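Local structure of N-carbamoylsarcosine amidase related protein (Thermoplasma acidophilum, 3EEF) at residues V45-D50 / A83-L88. The protein probably hydrolyses N-carbamoylsarcosine as a zinc-containing amidase of the isochorismatase-like cysteine hydrolase family. Sequence-based numbering, arbitrary orientation.
Sequences VVYVND and AGDYVL. With ZN (zinc ion), chain C.
Strands 45-50 and 86-88 pair in parallel, with Tyr-47 N hydrogen-bonded to Tyr-86 O (2.7 Å). Tyr-86 N to Val-45 O, Leu-88 N to Tyr-47 O and Asn-49 N to Leu-88 O complete four backbone bonds. On one face, Leu-88 CD2 meets both Val-46 CG1 (3.8 Å) and Val-48 CG1 (3.9 Å); Val-46 and Leu-88 also pack on Leu-101 of helix 101-107. On the other, the Tyr-47 ring, its CG anti to the carbonyl carbon (chi1 -65°), turns back along residues 85-86, with Tyr-86 O at its edge near CD2. Its CE2 lies 3.5 Å from Asp-85 OD2, which accepts a hydrogen bond from Ser-82 N and is salt-bridged to Arg-39. The ring also packs on Ile-35 of helix 22-40, and its OH bonds weakly to Ile-79 O. With an alanine here, a gap would probably open beside Asp-85 and Ile-35, and Ile-79 O would lose that weak bond. Asn-49 ND2 rests on Val-87 CG1 at 3.6 Å. Asp-50 OD1 pairs with Lys-90. In this beta-alpha-beta unit of the parallel isochorismatase-type sheet, the C-terminal end of strand 45-50 supplies Asp-50 OD2 to the zinc (2.0 Å), and His-52, Glu-58 and His-65 from the following chain complete the site.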
ATOM      1  N   VAL A  45      22.387   1.045   3.860  1.00 45.45           N
ATOM      2  CA  VAL A  45      22.037   1.068   5.279  1.00 44.26           C
ATOM      3  C   VAL A  45      20.888   2.041   5.439  1.00 43.30           C
ATOM      4  O   VAL A  45      20.986   3.191   5.008  1.00 43.57           O
ATOM      5  CB  VAL A  45      23.199   1.536   6.111  1.00 45.99           C
ATOM      6  CG1 VAL A  45      22.731   1.848   7.558  1.00 42.16           C
ATOM      7  CG2 VAL A  45      24.329   0.478   6.071  1.00 43.12           C
ATOM      8  N   VAL A  46      19.792   1.569   6.030  1.00 41.39           N
ATOM      9  CA  VAL A  46      18.589   2.359   6.180  1.00 39.21           C
ATOM     10  C   VAL A  46      18.104   2.383   7.629  1.00 40.17           C
ATOM     11  O   VAL A  46      17.766   1.354   8.188  1.00 35.68           O
ATOM     12  CB  VAL A  46      17.452   1.772   5.311  1.00 40.29           C
ATOM     13  CG1 VAL A  46      16.192   2.637   5.448  1.00 33.54           C
ATOM     14  CG2 VAL A  46      17.913   1.629   3.837  1.00 35.02           C
ATOM     15  N   TYR A  47      18.058   3.569   8.213  1.00 41.41           N
ATOM     16  CA  TYR A  47      17.524   3.738   9.536  1.00 41.95           C
ATOM     17  C   TYR A  47      16.051   4.041   9.398  1.00 40.52           C
ATOM     18  O   TYR A  47      15.669   4.914   8.631  1.00 39.78           O
ATOM     19  CB  TYR A  47      18.213   4.898  10.269  1.00 43.54           C
ATOM     20  CG  TYR A  47      19.698   4.705  10.574  1.00 45.51           C
ATOM     21  CD1 TYR A  47      20.133   4.355  11.853  1.00 43.99           C
ATOM     22  CD2 TYR A  47      20.661   4.895   9.592  1.00 44.70           C
ATOM     23  CE1 TYR A  47      21.489   4.206  12.130  1.00 45.46           C
ATOM     24  CE2 TYR A  47      22.020   4.731   9.863  1.00 46.74           C
ATOM     25  CZ  TYR A  47      22.428   4.392  11.128  1.00 46.12           C
ATOM     26  OH  TYR A  47      23.781   4.250  11.387  1.00 50.04           O
ATOM     27  N   VAL A  48      15.230   3.311  10.156  1.00 40.32           N
ATOM     28  CA  VAL A  48      13.805   3.545  10.210  1.00 39.60           C
ATOM     29  C   VAL A  48      13.437   3.854  11.683  1.00 39.05           C
ATOM     30  O   VAL A  48      13.510   2.982  12.520  1.00 41.13           O
ATOM     31  CB  VAL A  48      12.995   2.348   9.614  1.00 39.39           C
ATOM     32  CG1 VAL A  48      13.193   2.240   8.140  1.00 36.17           C
ATOM     33  CG2 VAL A  48      13.437   1.042  10.207  1.00 43.30           C
ATOM     34  N   ASN A  49      13.032   5.098  11.961  1.00 37.68           N
ATOM     35  CA  ASN A  49      12.814   5.620  13.319  1.00 38.35           C
ATOM     36  C   ASN A  49      11.432   6.170  13.540  1.00 39.81           C
ATOM     37  O   ASN A  49      10.945   7.004  12.765  1.00 39.35           O
ATOM     38  CB  ASN A  49      13.784   6.758  13.569  1.00 37.49           C
ATOM     39  CG  ASN A  49      15.180   6.383  13.213  1.00 38.63           C
ATOM     40  OD1 ASN A  49      15.674   5.354  13.671  1.00 41.37           O
ATOM     41  ND2 ASN A  49      15.821   7.176  12.368  1.00 42.69           N
ATOM     42  N   ASP A  50      10.785   5.711  14.599  1.00 41.98           N
ATOM     43  CA  ASP A  50       9.565   6.358  15.055  1.00 43.59           C
ATOM     44  C   ASP A  50       9.727   7.874  15.072  1.00 41.64           C
ATOM     45  O   ASP A  50      10.748   8.394  15.524  1.00 43.93           O
ATOM     46  CB  ASP A  50       9.156   5.845  16.434  1.00 45.47           C
ATOM     47  CG  ASP A  50       8.317   4.560  16.362  1.00 49.59           C
ATOM     48  OD1 ASP A  50       7.972   4.113  15.238  1.00 52.76           O
ATOM     49  OD2 ASP A  50       7.951   4.032  17.436  1.00 59.66           O
ATOM     50  N   ALA A  83      26.945   9.998   5.769  1.00 63.34           N
ATOM     51  CA  ALA A  83      26.612  10.313   4.388  1.00 61.73           C
ATOM     52  C   ALA A  83      26.422   9.007   3.625  1.00 58.89           C
ATOM     53  O   ALA A  83      27.274   8.104   3.681  1.00 57.80           O
ATOM     54  CB  ALA A  83      27.747  11.140   3.752  1.00 62.41           C
ATOM     55  N   GLY A  84      25.299   8.902   2.924  1.00 56.91           N
ATOM     56  CA  GLY A  84      24.988   7.697   2.125  1.00 55.12           C
ATOM     57  C   GLY A  84      23.960   6.780   2.771  1.00 51.14           C
ATOM     58  O   GLY A  84      23.173   6.122   2.072  1.00 51.79           O
ATOM     59  N   ASP A  85      23.991   6.712   4.100  1.00 47.14           N
ATOM     60  CA  ASP A  85      22.947   6.023   4.861  1.00 44.57           C
ATOM     61  C   ASP A  85      21.616   6.705   4.643  1.00 44.51           C
ATOM     62  O   ASP A  85      21.555   7.922   4.607  1.00 46.53           O
ATOM     63  CB  ASP A  85      23.222   6.099   6.340  1.00 44.03           C
ATOM     64  CG  ASP A  85      24.491   5.406   6.744  1.00 44.94           C
ATOM     65  OD1 ASP A  85      25.111   4.703   5.929  1.00 47.18           O
ATOM     66  OD2 ASP A  85      24.828   5.527   7.930  1.00 52.30           O
ATOM     67  N   TYR A  86      20.547   5.928   4.543  1.00 43.13           N
ATOM     68  CA  TYR A  86      19.197   6.475   4.483  1.00 41.96           C
ATOM     69  C   TYR A  86      18.560   6.621   5.908  1.00 42.06           C
ATOM     70  O   TYR A  86      18.757   5.758   6.762  1.00 41.85           O
ATOM     71  CB  TYR A  86      18.369   5.583   3.574  1.00 43.15           C
ATOM     72  CG  TYR A  86      18.862   5.542   2.128  1.00 41.39           C
ATOM     73  CD1 TYR A  86      18.282   6.347   1.181  1.00 42.44           C
ATOM     74  CD2 TYR A  86      19.906   4.698   1.725  1.00 45.05           C
ATOM     75  CE1 TYR A  86      18.677   6.316  -0.135  1.00 43.25           C
ATOM     76  CE2 TYR A  86      20.329   4.659   0.398  1.00 36.98           C
ATOM     77  CZ  TYR A  86      19.689   5.474  -0.529  1.00 49.02           C
ATOM     78  OH  TYR A  86      20.043   5.524  -1.854  1.00 44.10           O
ATOM     79  N   VAL A  87      17.862   7.734   6.174  1.00 40.14           N
ATOM     80  CA  VAL A  87      17.171   7.930   7.459  1.00 41.23           C
ATOM     81  C   VAL A  87      15.684   8.232   7.179  1.00 42.91           C
ATOM     82  O   VAL A  87      15.352   9.244   6.540  1.00 40.27           O
ATOM     83  CB  VAL A  87      17.790   9.046   8.306  1.00 43.04           C
ATOM     84  CG1 VAL A  87      17.083   9.149   9.688  1.00 42.26           C
ATOM     85  CG2 VAL A  87      19.302   8.845   8.463  1.00 36.78           C
ATOM     86  N   LEU A  88      14.816   7.321   7.643  1.00 41.18           N
ATOM     87  CA  LEU A  88      13.394   7.351   7.369  1.00 40.62           C
ATOM     88  C   LEU A  88      12.640   7.588   8.688  1.00 42.83           C
ATOM     89  O   LEU A  88      13.033   7.062   9.775  1.00 40.89           O
ATOM     90  CB  LEU A  88      12.921   6.031   6.735  1.00 40.46           C
ATOM     91  CG  LEU A  88      13.016   5.784   5.225  1.00 44.36           C
ATOM     92  CD1 LEU A  88      14.331   6.309   4.655  1.00 42.68           C
ATOM     93  CD2 LEU A  88      12.820   4.296   4.862  1.00 35.67           C
TER
HETATM   94 ZN    ZN C 183       6.077   3.845  18.182  0.50 44.33          ZN